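PDB 4S3J: cortical-lytic enzyme from Bacillus cereus, which acts as an N-acetylglucosaminidase on spore cortex peptidoglycan during germination, probably recognising muramic acid delta-lactam in partially degraded material. Local coordinates for residues P169-T174 against R213-D218. Sequence-based numbering, arbitrary orientation.
Sequences PMLVIT and RDIHFD
Leu-171 and Ile-173 supply both donors and acceptors to a parallel strand ladder against 214-218. Leu-171 N reaches Asp-214 O at 2.9 Å and Leu-171 O accepts His-216 N at 2.8 Å; one step on, Ile-173 N meets His-216 O at 2.8 Å and Ile-173 O takes Asp-218 N. All four N-H...O angles are at least 156°, and the strand directions differ by 30°. On the face carrying Met-170, Asp-214 and His-216, the methionine chain bends at its last torsion (chi3 59°), bringing Met-170 CE to 3.5 Å from His-216 CG, while Met-170 CG lies 3.5 Å from Asp-214 OD2. Ser-248 OG hydrogen-bonds both Asp-214 OD2 and His-216 ND1, and Thr-250 OG1 bonds His-216 NE2, so both ring nitrogens of this buried histidine have partners, which should hold the ring's rotation. These are neighbouring strands of the glycosyl hydrolase family 18 TIM barrel, with helix 193-210 among the elements that connect them; the Asp-218 side chain lies beside Glu-220, the probable proton donor. There Thr-174 CG2 packs 3.9 Å from Asp-218 CB. The other face is apolar: Ile-173 CD1 sits 4.0 Å from Ile-215 CG2 and 3.8 Å from Phe-217 CE1, with these side chains lying alongside one another. Ile-203 of helix 193-210 packs on Leu-171, Ile-173 and Ile-215, and Phe-233 meets the Phe-217 ring edge-to-face.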
loop_
_atom_site.group_PDB
_atom_site.type_symbol
_atom_site.label_atom_id
_atom_site.label_comp_id
_atom_site.label_asym_id
_atom_site.label_seq_id
_atom_site.Cartn_x
_atom_site.Cartn_y
_atom_site.Cartn_z
ATOM N N PRO A 169 2.979 0.078 -17.217
ATOM C CA PRO A 169 1.551 -0.129 -16.934
ATOM C C PRO A 169 1.205 -1.614 -16.927
ATOM O O PRO A 169 1.659 -2.335 -17.804
ATOM C CB PRO A 169 0.853 0.625 -18.066
ATOM C CG PRO A 169 1.824 0.599 -19.190
ATOM C CD PRO A 169 3.204 0.600 -18.577
ATOM N N MET A 170 0.479 -2.071 -15.913
ATOM C CA MET A 170 0.011 -3.466 -15.849
ATOM C C MET A 170 -1.300 -3.640 -16.593
ATOM O O MET A 170 -2.154 -2.740 -16.607
ATOM C CB MET A 170 -0.146 -3.896 -14.387
ATOM C CG MET A 170 1.168 -3.999 -13.617
ATOM S SD MET A 170 1.006 -3.875 -11.812
ATOM C CE MET A 170 -0.092 -5.227 -11.441
ATOM N N LEU A 171 -1.438 -4.783 -17.252
ATOM C CA LEU A 171 -2.711 -5.201 -17.818
ATOM C C LEU A 171 -3.433 -5.977 -16.733
ATOM O O LEU A 171 -3.148 -7.160 -16.505
ATOM C CB LEU A 171 -2.492 -6.047 -19.080
ATOM C CG LEU A 171 -3.733 -6.709 -19.694
ATOM C CD1 LEU A 171 -4.879 -5.743 -19.871
ATOM C CD2 LEU A 171 -3.404 -7.333 -21.036
ATOM N N VAL A 172 -4.339 -5.300 -16.031
ATOM C CA VAL A 172 -5.038 -5.911 -14.927
ATOM C C VAL A 172 -6.328 -6.561 -15.403
ATOM O O VAL A 172 -7.229 -5.887 -15.873
ATOM C CB VAL A 172 -5.381 -4.872 -13.825
ATOM C CG1 VAL A 172 -6.103 -5.530 -12.669
ATOM C CG2 VAL A 172 -4.121 -4.148 -13.328
ATOM N N ILE A 173 -6.401 -7.879 -15.268
ATOM C CA ILE A 173 -7.539 -8.651 -15.747
ATOM C C ILE A 173 -8.290 -9.282 -14.581
ATOM O O ILE A 173 -7.701 -10.014 -13.781
ATOM C CB ILE A 173 -7.075 -9.748 -16.733
ATOM C CG1 ILE A 173 -6.387 -9.106 -17.936
ATOM C CG2 ILE A 173 -8.249 -10.581 -17.231
ATOM C CD1 ILE A 173 -5.454 -10.029 -18.668
ATOM N N THR A 174 -9.598 -9.033 -14.512
ATOM C CA THR A 174 -10.436 -9.572 -13.444
ATOM C C THR A 174 -11.514 -10.504 -13.974
ATOM O O THR A 174 -11.931 -10.403 -15.134
ATOM C CB THR A 174 -11.157 -8.452 -12.645
ATOM O OG1 THR A 174 -11.875 -7.587 -13.532
ATOM C CG2 THR A 174 -10.154 -7.614 -11.872
ATOM N N ARG A 213 3.667 -4.274 -20.125
ATOM C CA ARG A 213 4.634 -5.365 -20.122
ATOM C C ARG A 213 4.480 -6.342 -18.956
ATOM O O ARG A 213 5.175 -7.347 -18.906
ATOM C CB ARG A 213 6.065 -4.799 -20.165
ATOM C CG ARG A 213 6.399 -4.119 -21.491
ATOM C CD ARG A 213 7.837 -3.624 -21.542
ATOM N NE ARG A 213 8.031 -2.346 -20.869
ATOM C CZ ARG A 213 9.220 -1.859 -20.528
ATOM N NH1 ARG A 213 10.328 -2.540 -20.776
ATOM N NH2 ARG A 213 9.309 -0.688 -19.927
ATOM N N ASP A 214 3.578 -6.065 -18.017
ATOM C CA ASP A 214 3.207 -7.057 -17.010
ATOM C C ASP A 214 1.727 -7.372 -17.133
ATOM O O ASP A 214 0.898 -6.464 -17.142
ATOM C CB ASP A 214 3.497 -6.564 -15.587
ATOM C CG ASP A 214 3.104 -7.597 -14.521
ATOM O OD1 ASP A 214 3.836 -8.596 -14.343
ATOM O OD2 ASP A 214 2.063 -7.421 -13.854
ATOM N N ILE A 215 1.412 -8.658 -17.237
ATOM C CA ILE A 215 0.044 -9.148 -17.278
ATOM C C ILE A 215 -0.333 -9.646 -15.898
ATOM O O ILE A 215 0.329 -10.534 -15.346
ATOM C CB ILE A 215 -0.128 -10.290 -18.313
ATOM C CG1 ILE A 215 0.078 -9.790 -19.749
ATOM C CG2 ILE A 215 -1.561 -10.831 -18.279
ATOM C CD1 ILE A 215 1.432 -9.373 -20.123
ATOM N N HIS A 216 -1.366 -9.036 -15.330
ATOM C CA HIS A 216 -1.754 -9.292 -13.953
ATOM C C HIS A 216 -3.168 -9.858 -13.827
ATOM O O HIS A 216 -4.128 -9.190 -14.188
ATOM C CB HIS A 216 -1.694 -8.007 -13.131
ATOM C CG HIS A 216 -1.970 -8.226 -11.678
ATOM N ND1 HIS A 216 -0.981 -8.506 -10.776
ATOM C CD2 HIS A 216 -3.137 -8.259 -10.983
ATOM C CE1 HIS A 216 -1.509 -8.685 -9.574
ATOM N NE2 HIS A 216 -2.818 -8.548 -9.684
ATOM N N PHE A 217 -3.289 -11.064 -13.273
ATOM C CA PHE A 217 -4.593 -11.659 -13.023
ATOM C C PHE A 217 -5.047 -11.466 -11.590
ATOM O O PHE A 217 -4.359 -11.860 -10.617
ATOM C CB PHE A 217 -4.577 -13.143 -13.373
ATOM C CG PHE A 217 -4.351 -13.394 -14.817
ATOM C CD1 PHE A 217 -5.393 -13.264 -15.716
ATOM C CD2 PHE A 217 -3.103 -13.758 -15.289
ATOM C CE1 PHE A 217 -5.199 -13.473 -17.053
ATOM C CE2 PHE A 217 -2.899 -13.979 -16.640
ATOM C CZ PHE A 217 -3.954 -13.836 -17.523
ATOM N N ASP A 218 -6.161 -10.761 -11.467
ATOM C CA ASP A 218 -6.864 -10.655 -10.208
ATOM C C ASP A 218 -8.143 -11.469 -10.334
ATOM O O ASP A 218 -9.215 -10.922 -10.591
ATOM C CB ASP A 218 -7.163 -9.207 -9.853
ATOM C CG ASP A 218 -7.878 -9.078 -8.521
ATOM O OD1 ASP A 218 -7.860 -10.061 -7.743
ATOM O OD2 ASP A 218 -8.429 -7.994 -8.242
#